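Local structure of foldase protein PrsA 2 (Bacillus anthracis, 6VJ4) at residues A134-L139 with I192-G197; P108-S113 with A171-K176; K51-A56 with A77-Q82; L87-A92 with K228-E233; V97-V102 with K202-V207. The protein catalyses cis-trans isomerisation of peptidyl-proline bonds, helps secreted proteins to fold outside the cell after translocation, and is important for secretion of the protective antigen. One frame throughout, in Å; residues are numbered along the deposited sequence.

All five contacts are partly buried, each pairing sheltered apolar atoms with residues closer to the surface, yet their chemistry follows their place in the fold. Contacts 1 and 2 belong to the PPIase domain and use neighbouring strands of one sheet, whose backbones are probably hydrogen-bonded between Lys111 and both Thr196 and Gly197. Each lays an aliphatic group over an aromatic face and adds a polar bond. Contacts 3 and 4 share helix 76-95, their centres about 19 Å apart, and join helices by apolar packing alone. Contact 5, about 19 Å centre to centre from contact 2, returns to an aromatic ring with a polar bond, here tyrosine to carboxylate.

Contact 1: A134-L139 with I192-G197; sequences ASFEEL and IIKLTG
In the parvulin-type PPIase domain one helical layer covers a face of the antiparallel sheet, and here Phe136 and Glu137 of helix 136-143 meet Ile192 and Lys194 of strand 189-198. The lysine does two jobs. Its aliphatic chain runs over one face of the Phe136 ring, against the direction in which the phenylalanine extends. Lys194 CB lies 3.8 Å from Phe136 CE2, and a bend at chi3 (59°) brings CE over the ring, where it makes a CH-pi contact 4.2 Å from the centroid, displaced toward the rim. The far edge of the ring reaches the strand backbone, with Phe136 CZ 3.7 Å from Ile192 O. Beyond CE the lysine is extended again, which carries NZ on to Glu137 OE2; NZ donates to it at 2.9 Å in a salt bridge that uses the syn lone pair of the carboxylate oxygen. Just before the helix, Ser135 OG caps it by accepting from Glu138 N at 3.0 Å. Phe136 also touches Leu130 of helix 120-131 and Ser113 and Ile115 of the adjoining strand, which places its ring between helices and sheet. The arrangement implies a division of labour along one side chain: the methylenes of Lys194 shelter a buried ring, and its ammonium group, carried past that ring to the less buried margin, meets a carboxylate that probably balances its charge.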
# COMPACT_ATOMS: atom_id res chain seq x y z
N ALA A 134 38.77 -17.29 -39.62
CA ALA A 134 37.51 -17.02 -40.35
C ALA A 134 37.14 -15.54 -40.24
O ALA A 134 37.40 -14.91 -39.18
CB ALA A 134 36.42 -17.89 -39.78
N SER A 135 36.49 -15.00 -41.28
CA SER A 135 36.07 -13.58 -41.28
C SER A 135 35.00 -13.30 -40.20
O SER A 135 33.91 -13.93 -40.28
CB SER A 135 35.53 -13.17 -42.62
OG SER A 135 34.92 -11.88 -42.51
N PHE A 136 35.30 -12.40 -39.27
CA PHE A 136 34.30 -11.96 -38.27
C PHE A 136 33.09 -11.33 -38.97
O PHE A 136 31.91 -11.66 -38.65
CB PHE A 136 34.95 -10.99 -37.28
CG PHE A 136 34.11 -10.75 -36.05
CD1 PHE A 136 32.95 -10.00 -36.12
CD2 PHE A 136 34.49 -11.30 -34.84
CE1 PHE A 136 32.16 -9.82 -34.99
CE2 PHE A 136 33.70 -11.10 -33.71
CZ PHE A 136 32.54 -10.38 -33.79
N GLU A 137 33.36 -10.47 -39.94
CA GLU A 137 32.26 -9.74 -40.62
C GLU A 137 31.35 -10.73 -41.35
O GLU A 137 30.10 -10.58 -41.28
CB GLU A 137 32.87 -8.66 -41.51
CG GLU A 137 33.63 -7.60 -40.71
CD GLU A 137 34.84 -8.05 -39.87
OE1 GLU A 137 35.69 -8.80 -40.39
OE2 GLU A 137 34.94 -7.63 -38.67
N GLU A 138 31.93 -11.68 -42.08
CA GLU A 138 31.08 -12.62 -42.84
C GLU A 138 30.32 -13.54 -41.89
O GLU A 138 29.14 -13.88 -42.20
CB GLU A 138 31.92 -13.39 -43.88
CG GLU A 138 32.45 -12.48 -44.97
CD GLU A 138 31.36 -11.80 -45.80
OE1 GLU A 138 30.34 -12.46 -46.08
OE2 GLU A 138 31.50 -10.61 -46.11
N LEU A 139 30.95 -13.99 -40.80
CA LEU A 139 30.20 -14.85 -39.85
C LEU A 139 29.09 -14.04 -39.19
O LEU A 139 28.03 -14.61 -38.94
CB LEU A 139 31.13 -15.42 -38.78
CG LEU A 139 31.77 -16.76 -39.06
CD1 LEU A 139 32.73 -17.10 -37.94
CD2 LEU A 139 30.72 -17.87 -39.23
N ILE A 192 29.63 -13.06 -29.04
CA ILE A 192 31.08 -13.10 -29.29
C ILE A 192 31.42 -11.65 -29.62
O ILE A 192 30.83 -11.09 -30.57
CB ILE A 192 31.48 -14.08 -30.38
CG1 ILE A 192 31.10 -15.51 -29.99
CG2 ILE A 192 32.96 -13.96 -30.66
CD1 ILE A 192 31.80 -16.02 -28.75
N ILE A 193 32.33 -11.06 -28.84
CA ILE A 193 32.61 -9.60 -28.95
C ILE A 193 34.04 -9.38 -29.43
O ILE A 193 34.97 -10.13 -28.97
CB ILE A 193 32.39 -8.92 -27.58
CG1 ILE A 193 31.04 -9.25 -26.96
CG2 ILE A 193 32.63 -7.41 -27.69
CD1 ILE A 193 30.88 -8.77 -25.51
N LYS A 194 34.21 -8.42 -30.32
CA LYS A 194 35.56 -8.01 -30.77
C LYS A 194 35.70 -6.52 -30.50
O LYS A 194 34.90 -5.75 -31.00
CB LYS A 194 35.77 -8.33 -32.25
CG LYS A 194 37.14 -7.95 -32.76
CD LYS A 194 37.43 -8.34 -34.18
CE LYS A 194 36.47 -7.73 -35.18
NZ LYS A 194 36.95 -7.91 -36.58
N LEU A 195 36.71 -6.13 -29.71
CA LEU A 195 36.91 -4.69 -29.49
C LEU A 195 37.67 -4.11 -30.68
O LEU A 195 38.70 -4.65 -31.03
CB LEU A 195 37.69 -4.48 -28.20
CG LEU A 195 37.92 -3.01 -27.85
CD1 LEU A 195 36.64 -2.30 -27.47
CD2 LEU A 195 38.95 -2.91 -26.74
N THR A 196 37.20 -2.99 -31.24
CA THR A 196 37.88 -2.49 -32.47
C THR A 196 38.33 -1.04 -32.33
O THR A 196 39.05 -0.59 -33.23
CB THR A 196 36.95 -2.62 -33.68
OG1 THR A 196 35.73 -1.95 -33.41
CG2 THR A 196 36.62 -4.07 -33.99
N GLY A 197 37.94 -0.38 -31.26
CA GLY A 197 38.34 1.03 -31.07
C GLY A 197 38.17 1.49 -29.64
O GLY A 197 37.30 0.98 -28.93

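Contact 2: P108-S113 with A171-K176; sequences PEIKAS and AAYKLK
Pro108 begins the contact by offering its carbonyl oxygen to Tyr173, where strand 110-117 of the parvulin-type PPIase fold is approached by helix 166-174. This is the sheet face turned away from helix 136-143. The phenol OH donates to Pro108 O at 2.7 Å; the C=O...donor angle is 158° and the hydroxyl is tilted 21° from the carbonyl plane, while the oxygen lies at the ring edge. Pro108 also brings CD to 4.2 Å from Tyr173 CE1. Two residues on, Ile110 supplies most of the apolar surface. Its CG1 sits between the backbone N and the carbonyl carbon (chi1 52°), a position that carries the ethyl branch against the face of the tyrosine ring. The other branch, CG2, comes to 3.7 Å from Tyr173 CE1. Leu195 and Phe159, from the strands flanking this one, also touch Ile110. The backbone of Lys111 pairs with strand 189-198, where Thr196 and Gly197 both face it in a classic beta bulge, and Ala112 again directs its CB toward the helix. The terminal methyl serves two partners: Ile110 CD1 stands over the centre of the Tyr173 ring, 3.7 Å from its centroid, and lies 3.9 Å from Ala172 CB.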
# COMPACT_ATOMS: atom_id res chain seq x y z
N PRO A 108 36.15 5.34 -21.37
CA PRO A 108 36.30 5.79 -22.75
C PRO A 108 35.19 5.23 -23.64
O PRO A 108 34.69 4.15 -23.37
CB PRO A 108 37.64 5.20 -23.21
CG PRO A 108 37.98 4.13 -22.20
CD PRO A 108 37.21 4.42 -20.93
N GLU A 109 34.79 6.03 -24.63
CA GLU A 109 33.88 5.54 -25.68
C GLU A 109 34.63 4.41 -26.40
O GLU A 109 35.85 4.56 -26.63
CB GLU A 109 33.55 6.75 -26.56
CG GLU A 109 32.38 6.60 -27.48
CD GLU A 109 32.03 7.86 -28.27
OE1 GLU A 109 32.64 8.92 -28.01
OE2 GLU A 109 31.16 7.78 -29.13
N ILE A 110 33.94 3.31 -26.69
CA ILE A 110 34.60 2.17 -27.37
C ILE A 110 33.80 1.77 -28.61
O ILE A 110 32.59 2.05 -28.68
CB ILE A 110 34.79 0.95 -26.46
CG1 ILE A 110 33.48 0.54 -25.77
CG2 ILE A 110 35.89 1.19 -25.45
CD1 ILE A 110 33.53 -0.85 -25.12
N LYS A 111 34.50 1.16 -29.55
CA LYS A 111 33.84 0.61 -30.73
C LYS A 111 34.04 -0.90 -30.66
O LYS A 111 35.13 -1.35 -30.31
CB LYS A 111 34.42 1.19 -32.02
CG LYS A 111 33.73 0.68 -33.28
CD LYS A 111 34.18 1.39 -34.51
CE LYS A 111 35.64 1.22 -34.82
NZ LYS A 111 35.94 1.70 -36.20
N ALA A 112 32.98 -1.62 -30.95
CA ALA A 112 33.09 -3.08 -30.94
C ALA A 112 32.19 -3.67 -32.02
O ALA A 112 31.22 -3.01 -32.46
CB ALA A 112 32.66 -3.64 -29.60
N SER A 113 32.51 -4.89 -32.37
CA SER A 113 31.60 -5.70 -33.22
C SER A 113 31.13 -6.88 -32.39
O SER A 113 31.83 -7.27 -31.43
CB SER A 113 32.26 -6.19 -34.49
OG SER A 113 32.69 -5.09 -35.27
N ALA A 171 32.25 -7.30 -20.34
CA ALA A 171 33.16 -8.11 -21.16
C ALA A 171 33.92 -7.24 -22.17
O ALA A 171 35.15 -7.45 -22.34
CB ALA A 171 32.35 -9.16 -21.88
N ALA A 172 33.23 -6.31 -22.83
CA ALA A 172 33.84 -5.49 -23.88
C ALA A 172 35.02 -4.67 -23.33
O ALA A 172 36.06 -4.59 -23.99
CB ALA A 172 32.79 -4.59 -24.49
N TYR A 173 34.84 -4.11 -22.14
CA TYR A 173 35.91 -3.23 -21.60
C TYR A 173 37.10 -4.04 -21.10
O TYR A 173 38.17 -3.42 -20.85
CB TYR A 173 35.33 -2.31 -20.52
CG TYR A 173 34.65 -1.09 -21.06
CD1 TYR A 173 35.40 -0.01 -21.49
CD2 TYR A 173 33.27 -0.98 -21.12
CE1 TYR A 173 34.81 1.16 -21.93
CE2 TYR A 173 32.66 0.17 -21.62
CZ TYR A 173 33.44 1.25 -22.00
OH TYR A 173 32.84 2.38 -22.47
N LYS A 174 36.95 -5.36 -20.93
CA LYS A 174 38.10 -6.18 -20.51
C LYS A 174 38.99 -6.52 -21.71
O LYS A 174 40.12 -6.98 -21.51
CB LYS A 174 37.62 -7.45 -19.80
CG LYS A 174 37.16 -7.24 -18.37
CD LYS A 174 37.05 -8.53 -17.58
CE LYS A 174 36.94 -8.30 -16.08
NZ LYS A 174 35.64 -7.69 -15.71
N LEU A 175 38.45 -6.42 -22.93
CA LEU A 175 39.21 -6.80 -24.14
C LEU A 175 40.30 -5.78 -24.49
O LEU A 175 40.19 -4.60 -24.10
CB LEU A 175 38.26 -6.93 -25.33
CG LEU A 175 37.21 -8.01 -25.21
CD1 LEU A 175 36.20 -7.87 -26.34
CD2 LEU A 175 37.85 -9.38 -25.20
N LYS A 176 41.29 -6.27 -25.22
CA LYS A 176 42.34 -5.45 -25.87
C LYS A 176 41.89 -5.23 -27.32
O LYS A 176 41.08 -6.05 -27.80
CB LYS A 176 43.69 -6.15 -25.74
CG LYS A 176 44.16 -6.26 -24.29
CD LYS A 176 45.50 -6.93 -24.12
CE LYS A 176 45.95 -6.97 -22.67
NZ LYS A 176 46.03 -5.61 -22.08

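Contact 3: K51-A56 with A77-Q82; sequences KEVQKA and ADFKNQ
Phe79 meets Ala56 with its rim rather than its face: the methyl carbon of the alanine lies close to the ring plane, and Ala56 CB comes within 3.5 Å of Phe79 CZ. The pair lies at the crossing of helices 46-60 and 76-95, two members of the all-helical part of the protein. Over the short segments the axes are 10.1 Å apart at closest approach and their directions diverge by 122°, so that a few side chains near the crossing bridge the gap. Phe79 reaches across to both Val53 and Ala56. With CG anti to the backbone N (chi1 178°), its ring projects from helix 76-95 toward the other helix. Val53, one turn earlier than Ala56, approaches the ring obliquely, with CA 4.1 Å from Phe79 CE2 and CG1 4.3 Å from that same carbon. The two methyls of the valine divide their work: CG1 meets the ring, and CG2 turns to the helix surface and lies 4.1 Å from Lys80 CA. Lys80 presents only the base of its side chain here; the remainder extends straight and leads its ammonium group away from the contact. Beyond the two segments, Phe64 stacks edge-to-face with Phe79, Leu68 and Leu73 touch Phe79, and Ile83 touches Val53. The chemistry is wholly apolar across these segments: the association rests on shape and dispersion, with an aromatic edge fitted against a small methyl and charged groups kept to the margins.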
# COMPACT_ATOMS: atom_id res chain seq x y z
N LYS A 51 2.11 25.34 -15.01
CA LYS A 51 2.85 25.80 -16.22
C LYS A 51 2.89 24.66 -17.25
O LYS A 51 2.73 24.96 -18.45
CB LYS A 51 4.27 26.27 -15.87
CG LYS A 51 5.16 26.55 -17.07
CD LYS A 51 6.39 27.39 -16.76
CE LYS A 51 6.05 28.83 -16.44
NZ LYS A 51 7.27 29.64 -16.20
N GLU A 52 3.09 23.42 -16.80
CA GLU A 52 3.15 22.27 -17.73
C GLU A 52 1.75 22.03 -18.31
O GLU A 52 1.65 21.66 -19.49
CB GLU A 52 3.69 21.03 -17.02
CG GLU A 52 4.04 19.88 -17.95
CD GLU A 52 5.22 20.13 -18.88
OE1 GLU A 52 5.94 21.12 -18.67
OE2 GLU A 52 5.41 19.33 -19.82
N VAL A 53 0.71 22.26 -17.50
CA VAL A 53 -0.71 22.09 -17.96
C VAL A 53 -1.00 23.14 -19.04
O VAL A 53 -1.60 22.77 -20.06
CB VAL A 53 -1.72 22.21 -16.80
CG1 VAL A 53 -3.14 22.43 -17.31
CG2 VAL A 53 -1.67 21.02 -15.86
N GLN A 54 -0.60 24.40 -18.81
CA GLN A 54 -0.85 25.50 -19.77
C GLN A 54 -0.09 25.25 -21.08
O GLN A 54 -0.62 25.62 -22.14
CB GLN A 54 -0.44 26.85 -19.17
CG GLN A 54 -1.26 27.25 -17.95
CD GLN A 54 -2.74 27.36 -18.25
OE1 GLN A 54 -3.16 27.50 -19.40
NE2 GLN A 54 -3.54 27.32 -17.20
N LYS A 55 1.10 24.65 -20.99
CA LYS A 55 1.91 24.37 -22.20
C LYS A 55 1.12 23.39 -23.09
O LYS A 55 1.23 23.50 -24.32
CB LYS A 55 3.29 23.84 -21.78
CG LYS A 55 4.39 24.01 -22.82
CD LYS A 55 5.76 23.59 -22.34
CE LYS A 55 5.88 22.11 -22.07
NZ LYS A 55 7.28 21.72 -21.75
N ALA A 56 0.33 22.51 -22.47
CA ALA A 56 -0.50 21.53 -23.23
C ALA A 56 -1.75 22.22 -23.79
O ALA A 56 -2.17 21.84 -24.91
CB ALA A 56 -0.86 20.37 -22.34
N ALA A 77 -8.81 17.82 -14.21
CA ALA A 77 -8.27 17.48 -12.87
C ALA A 77 -7.43 16.21 -12.96
O ALA A 77 -6.35 16.17 -12.33
CB ALA A 77 -9.40 17.33 -11.87
N ASP A 78 -7.91 15.21 -13.72
CA ASP A 78 -7.18 13.93 -13.92
C ASP A 78 -5.85 14.23 -14.62
O ASP A 78 -4.81 13.75 -14.14
CB ASP A 78 -8.02 12.94 -14.74
CG ASP A 78 -7.41 11.55 -14.87
OD1 ASP A 78 -6.50 11.23 -14.09
OD2 ASP A 78 -7.86 10.80 -15.77
N PHE A 79 -5.90 15.03 -15.69
CA PHE A 79 -4.69 15.43 -16.47
C PHE A 79 -3.66 16.07 -15.53
O PHE A 79 -2.50 15.61 -15.50
CB PHE A 79 -5.11 16.35 -17.62
CG PHE A 79 -3.98 16.88 -18.47
CD1 PHE A 79 -3.24 16.02 -19.27
CD2 PHE A 79 -3.71 18.23 -18.54
CE1 PHE A 79 -2.21 16.50 -20.06
CE2 PHE A 79 -2.68 18.71 -19.34
CZ PHE A 79 -1.94 17.84 -20.10
N LYS A 80 -4.08 17.08 -14.76
CA LYS A 80 -3.19 17.80 -13.81
C LYS A 80 -2.53 16.78 -12.87
O LYS A 80 -1.29 16.86 -12.70
CB LYS A 80 -3.99 18.85 -13.02
CG LYS A 80 -3.16 19.68 -12.05
CD LYS A 80 -3.94 20.73 -11.29
CE LYS A 80 -3.08 21.47 -10.29
NZ LYS A 80 -3.85 22.50 -9.55
N ASN A 81 -3.31 15.87 -12.29
CA ASN A 81 -2.73 14.83 -11.38
C ASN A 81 -1.73 13.97 -12.15
O ASN A 81 -0.76 13.53 -11.51
CB ASN A 81 -3.80 13.96 -10.72
CG ASN A 81 -4.48 14.64 -9.55
OD1 ASN A 81 -4.02 15.68 -9.08
ND2 ASN A 81 -5.57 14.06 -9.07
N GLN A 82 -1.94 13.75 -13.45
CA GLN A 82 -1.00 12.91 -14.24
C GLN A 82 0.28 13.72 -14.51
O GLN A 82 1.37 13.11 -14.55
CB GLN A 82 -1.62 12.42 -15.56
CG GLN A 82 -2.93 11.65 -15.41
CD GLN A 82 -2.87 10.44 -14.50
OE1 GLN A 82 -2.13 10.41 -13.52
NE2 GLN A 82 -3.69 9.45 -14.80

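Contact 4: L87-A92 with K228-E233; sequences LSMNKA and KLLQSE
Met89, present as selenomethionine, reaches from helix 76-95 to Leu230 of helix 223-236, a helix-helix packing that joins two helices far apart in the sequence within the all-helical part of the protein. The side chain can be followed as a steady approach. Met89 CB starts 8.0 Å from Leu230 CB. The chain leaves it with CG anti to the backbone N, which puts Met89 CG 6.9 Å from Leu230 CB. A bend at chi2 (57°) turns the selenium toward the second helix, and Met89 SE is 5.4 Å from Leu230 CB. The chi3 torsion (113°) then places the terminal methyl, and Met89 CE closes the gap to Leu230 CB at 3.8 Å. CE also touches the leucine farther out, 4.2 Å from Leu230 CD1. The two side chains cross nearly at right angles, so the methyl abuts the flank of the leucine near its root. One turn along helix 76-95, Ala92 is met by Leu229, which extends toward it with CG likewise anti to its backbone N. Helix 28-41 adjoins the same packing, since Ile38 touches Leu230, Ser88 and Glu233, and the carboxylate of Glu233 is held by a salt bridge to Lys41 and a hydrogen bond with Tyr42. Within this frame of polar links the interhelical contact itself is apolar and modest in extent. At its second point, Leu229 CD2 rests 4.2 Å from Ala92 CB and equally far from Ala92 O, so a single methyl touches both the alanine side chain and its carbonyl.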
# COMPACT_ATOMS: atom_id res chain seq x y z
N LEU A 87 6.09 15.03 -13.45
CA LEU A 87 7.14 15.96 -12.96
C LEU A 87 7.79 15.39 -11.70
O LEU A 87 9.03 15.51 -11.58
CB LEU A 87 6.52 17.33 -12.69
CG LEU A 87 6.05 18.10 -13.92
CD1 LEU A 87 5.38 19.41 -13.53
CD2 LEU A 87 7.19 18.36 -14.89
N SER A 88 7.01 14.80 -10.80
CA SER A 88 7.60 14.22 -9.56
C SER A 88 8.49 13.02 -9.91
O SER A 88 9.55 12.84 -9.31
CB SER A 88 6.53 13.85 -8.57
OG SER A 88 5.90 15.03 -8.09
N MSE A 89 8.06 12.24 -10.91
CA MSE A 89 8.82 11.09 -11.36
C MSE A 89 10.12 11.55 -12.01
O MSE A 89 11.17 10.95 -11.79
CB MSE A 89 7.98 10.25 -12.33
CG MSE A 89 8.51 8.85 -12.55
SE MSE A 89 8.64 7.89 -10.85
CE MSE A 89 7.36 6.42 -10.76
N ASN A 90 10.03 12.62 -12.81
CA ASN A 90 11.21 13.17 -13.48
C ASN A 90 12.22 13.61 -12.42
O ASN A 90 13.42 13.37 -12.63
CB ASN A 90 10.88 14.36 -14.39
CG ASN A 90 10.20 13.96 -15.68
OD1 ASN A 90 10.03 12.77 -15.96
ND2 ASN A 90 9.83 14.95 -16.48
N LYS A 91 11.74 14.24 -11.35
CA LYS A 91 12.62 14.73 -10.26
C LYS A 91 13.24 13.52 -9.55
O LYS A 91 14.45 13.58 -9.22
CB LYS A 91 11.83 15.62 -9.29
CG LYS A 91 12.64 16.22 -8.15
CD LYS A 91 11.80 17.05 -7.19
CE LYS A 91 12.61 17.60 -6.03
NZ LYS A 91 11.76 18.37 -5.09
N ALA A 92 12.46 12.46 -9.34
CA ALA A 92 12.94 11.23 -8.67
C ALA A 92 14.03 10.56 -9.52
O ALA A 92 15.04 10.09 -8.95
CB ALA A 92 11.79 10.28 -8.45
N LYS A 228 10.90 0.09 -12.07
CA LYS A 228 11.68 -0.61 -11.01
C LYS A 228 11.94 0.39 -9.87
O LYS A 228 12.05 -0.05 -8.71
CB LYS A 228 12.97 -1.20 -11.59
CG LYS A 228 12.76 -2.36 -12.56
CD LYS A 228 14.02 -2.77 -13.32
CE LYS A 228 15.13 -3.28 -12.43
NZ LYS A 228 14.75 -4.51 -11.70
N LEU A 229 12.00 1.69 -10.20
CA LEU A 229 12.21 2.76 -9.19
C LEU A 229 10.93 2.92 -8.36
O LEU A 229 11.03 3.23 -7.16
CB LEU A 229 12.57 4.07 -9.91
CG LEU A 229 12.68 5.31 -9.03
CD1 LEU A 229 13.63 5.08 -7.86
CD2 LEU A 229 13.13 6.51 -9.85
N LEU A 230 9.77 2.74 -8.99
CA LEU A 230 8.48 2.85 -8.26
C LEU A 230 8.35 1.67 -7.29
O LEU A 230 8.05 1.92 -6.10
CB LEU A 230 7.33 2.88 -9.28
CG LEU A 230 5.92 2.95 -8.69
CD1 LEU A 230 5.78 4.08 -7.68
CD2 LEU A 230 4.89 3.10 -9.80
N GLN A 231 8.61 0.44 -7.76
CA GLN A 231 8.50 -0.78 -6.90
C GLN A 231 9.46 -0.67 -5.70
O GLN A 231 9.05 -1.06 -4.59
CB GLN A 231 8.84 -2.03 -7.71
CG GLN A 231 7.87 -2.31 -8.85
CD GLN A 231 8.29 -3.50 -9.68
OE1 GLN A 231 9.29 -4.16 -9.40
NE2 GLN A 231 7.53 -3.79 -10.72
N SER A 232 10.68 -0.17 -5.93
CA SER A 232 11.66 -0.03 -4.83
C SER A 232 11.19 1.05 -3.85
O SER A 232 11.36 0.84 -2.63
CB SER A 232 13.04 0.28 -5.36
OG SER A 232 13.04 1.50 -6.09
N GLU A 233 10.60 2.13 -4.36
CA GLU A 233 10.13 3.26 -3.51
C GLU A 233 8.99 2.76 -2.61
O GLU A 233 8.99 3.09 -1.40
CB GLU A 233 9.70 4.43 -4.40
CG GLU A 233 9.90 5.79 -3.76
CD GLU A 233 11.35 6.12 -3.44
OE1 GLU A 233 11.92 5.50 -2.53
OE2 GLU A 233 11.93 6.97 -4.16

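Contact 5: V97-V102 with K202-V207; sequences VTEKDV and KPYDEV
Tyr204 stretches from the first turn of helix 204-220 to Glu99 and Val102 on helix 99-104, and its conformation explains the reach: CG is anti to the backbone N (chi1 -180°), which sends the ring outward with the hydroxyl leading. Glu99 comes to meet it from the other direction. Its chain also starts with CG anti to the backbone N but bends at chi2 (66°), turning the carboxylate outward to face the phenol. Tyr204 OH donates to Glu99 OE2 at 2.6 Å, a short bond. The carboxylate stands almost perpendicular to the ring, and OE2 lies at the ring edge, in its plane, while the phenol meets OE2 from 63° above the plane of the carboxylate. Val102 flanks this bond. Its CG1 lies 3.3 Å from Tyr204 OH and 3.9 Å from Tyr204 CE1, so the polar bond is backed by a methyl. Tyr106 packs edge-to-face on the same ring. The two oxygens of Glu99 also have long, weak ion pairs, OE1 with Arg212 and OE2 with Lys103. Helix 99-104 starts with a capping box, in which Asp101 N donates to Thr98 OG1 at 3.0 Å and Thr98 N to Asp101 OD2 at 3.1 Å. The contact as a whole is a helix-helix packing that sets this short, capped helix against the first turn of helix 204-220.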
# COMPACT_ATOMS: atom_id res chain seq x y z
N VAL A 97 20.35 9.55 -9.79
CA VAL A 97 21.75 9.52 -10.32
C VAL A 97 22.69 10.03 -9.24
O VAL A 97 22.65 11.25 -8.92
CB VAL A 97 21.89 10.30 -11.64
CG1 VAL A 97 23.31 10.26 -12.18
CG2 VAL A 97 20.91 9.80 -12.70
N THR A 98 23.49 9.13 -8.67
CA THR A 98 24.44 9.46 -7.58
C THR A 98 25.82 9.77 -8.16
O THR A 98 26.08 9.38 -9.31
CB THR A 98 24.54 8.31 -6.58
OG1 THR A 98 25.16 7.22 -7.26
CG2 THR A 98 23.20 7.88 -6.02
N GLU A 99 26.67 10.43 -7.39
CA GLU A 99 28.05 10.72 -7.83
C GLU A 99 28.73 9.39 -8.16
O GLU A 99 29.52 9.36 -9.11
CB GLU A 99 28.81 11.50 -6.75
CG GLU A 99 30.21 11.93 -7.17
CD GLU A 99 30.28 12.96 -8.30
OE1 GLU A 99 29.24 13.58 -8.60
OE2 GLU A 99 31.39 13.14 -8.86
N LYS A 100 28.43 8.34 -7.38
CA LYS A 100 29.01 6.99 -7.66
C LYS A 100 28.55 6.51 -9.05
O LYS A 100 29.38 5.97 -9.80
CB LYS A 100 28.62 5.97 -6.60
CG LYS A 100 28.96 4.53 -6.97
CD LYS A 100 28.93 3.56 -5.81
CE LYS A 100 29.20 2.13 -6.24
NZ LYS A 100 30.48 2.01 -6.97
N ASP A 101 27.27 6.70 -9.37
CA ASP A 101 26.75 6.31 -10.71
C ASP A 101 27.55 7.07 -11.78
O ASP A 101 27.92 6.45 -12.79
CB ASP A 101 25.26 6.63 -10.88
CG ASP A 101 24.32 5.76 -10.06
OD1 ASP A 101 24.67 4.60 -9.80
OD2 ASP A 101 23.21 6.26 -9.70
N VAL A 102 27.79 8.36 -11.57
CA VAL A 102 28.55 9.13 -12.60
C VAL A 102 29.96 8.54 -12.71
O VAL A 102 30.39 8.24 -13.84
CB VAL A 102 28.54 10.63 -12.28
CG1 VAL A 102 29.41 11.43 -13.25
CG2 VAL A 102 27.11 11.15 -12.28
N LYS A 202 38.80 12.31 -21.55
CA LYS A 202 39.14 13.60 -20.92
C LYS A 202 39.08 13.44 -19.40
O LYS A 202 38.51 12.48 -18.89
CB LYS A 202 38.20 14.70 -21.40
CG LYS A 202 38.46 15.22 -22.81
CD LYS A 202 37.43 16.22 -23.28
CE LYS A 202 37.70 16.75 -24.67
NZ LYS A 202 37.63 15.68 -25.68
N PRO A 203 39.67 14.36 -18.62
CA PRO A 203 39.62 14.25 -17.17
C PRO A 203 38.18 14.26 -16.67
O PRO A 203 37.32 14.90 -17.27
CB PRO A 203 40.37 15.51 -16.71
CG PRO A 203 41.24 15.87 -17.87
CD PRO A 203 40.39 15.57 -19.08
N TYR A 204 37.97 13.55 -15.57
CA TYR A 204 36.63 13.39 -14.95
C TYR A 204 35.91 14.73 -14.78
O TYR A 204 34.76 14.82 -15.17
CB TYR A 204 36.77 12.67 -13.62
CG TYR A 204 35.46 12.45 -12.91
CD1 TYR A 204 34.53 11.57 -13.42
CD2 TYR A 204 35.15 13.14 -11.75
CE1 TYR A 204 33.32 11.37 -12.79
CE2 TYR A 204 33.94 12.95 -11.11
CZ TYR A 204 33.03 12.04 -11.62
OH TYR A 204 31.83 11.84 -11.01
N ASP A 205 36.56 15.71 -14.19
CA ASP A 205 35.91 17.02 -13.92
C ASP A 205 35.42 17.65 -15.23
O ASP A 205 34.41 18.38 -15.20
CB ASP A 205 36.86 17.93 -13.15
CG ASP A 205 37.01 17.50 -11.71
OD1 ASP A 205 36.16 16.74 -11.25
OD2 ASP A 205 37.96 17.97 -11.05
N GLU A 206 36.09 17.34 -16.34
CA GLU A 206 35.76 17.96 -17.63
C GLU A 206 34.51 17.32 -18.23
O GLU A 206 33.77 18.03 -18.90
CB GLU A 206 36.97 17.88 -18.56
CG GLU A 206 36.82 18.68 -19.83
CD GLU A 206 38.04 18.71 -20.74
OE1 GLU A 206 37.86 18.98 -21.94
OE2 GLU A 206 39.17 18.50 -20.24
N VAL A 207 34.25 16.04 -17.93
CA VAL A 207 33.10 15.33 -18.58
C VAL A 207 32.01 14.87 -17.59
O VAL A 207 30.98 14.42 -18.09
CB VAL A 207 33.63 14.13 -19.37
CG1 VAL A 207 34.55 14.56 -20.50
CG2 VAL A 207 34.33 13.14 -18.46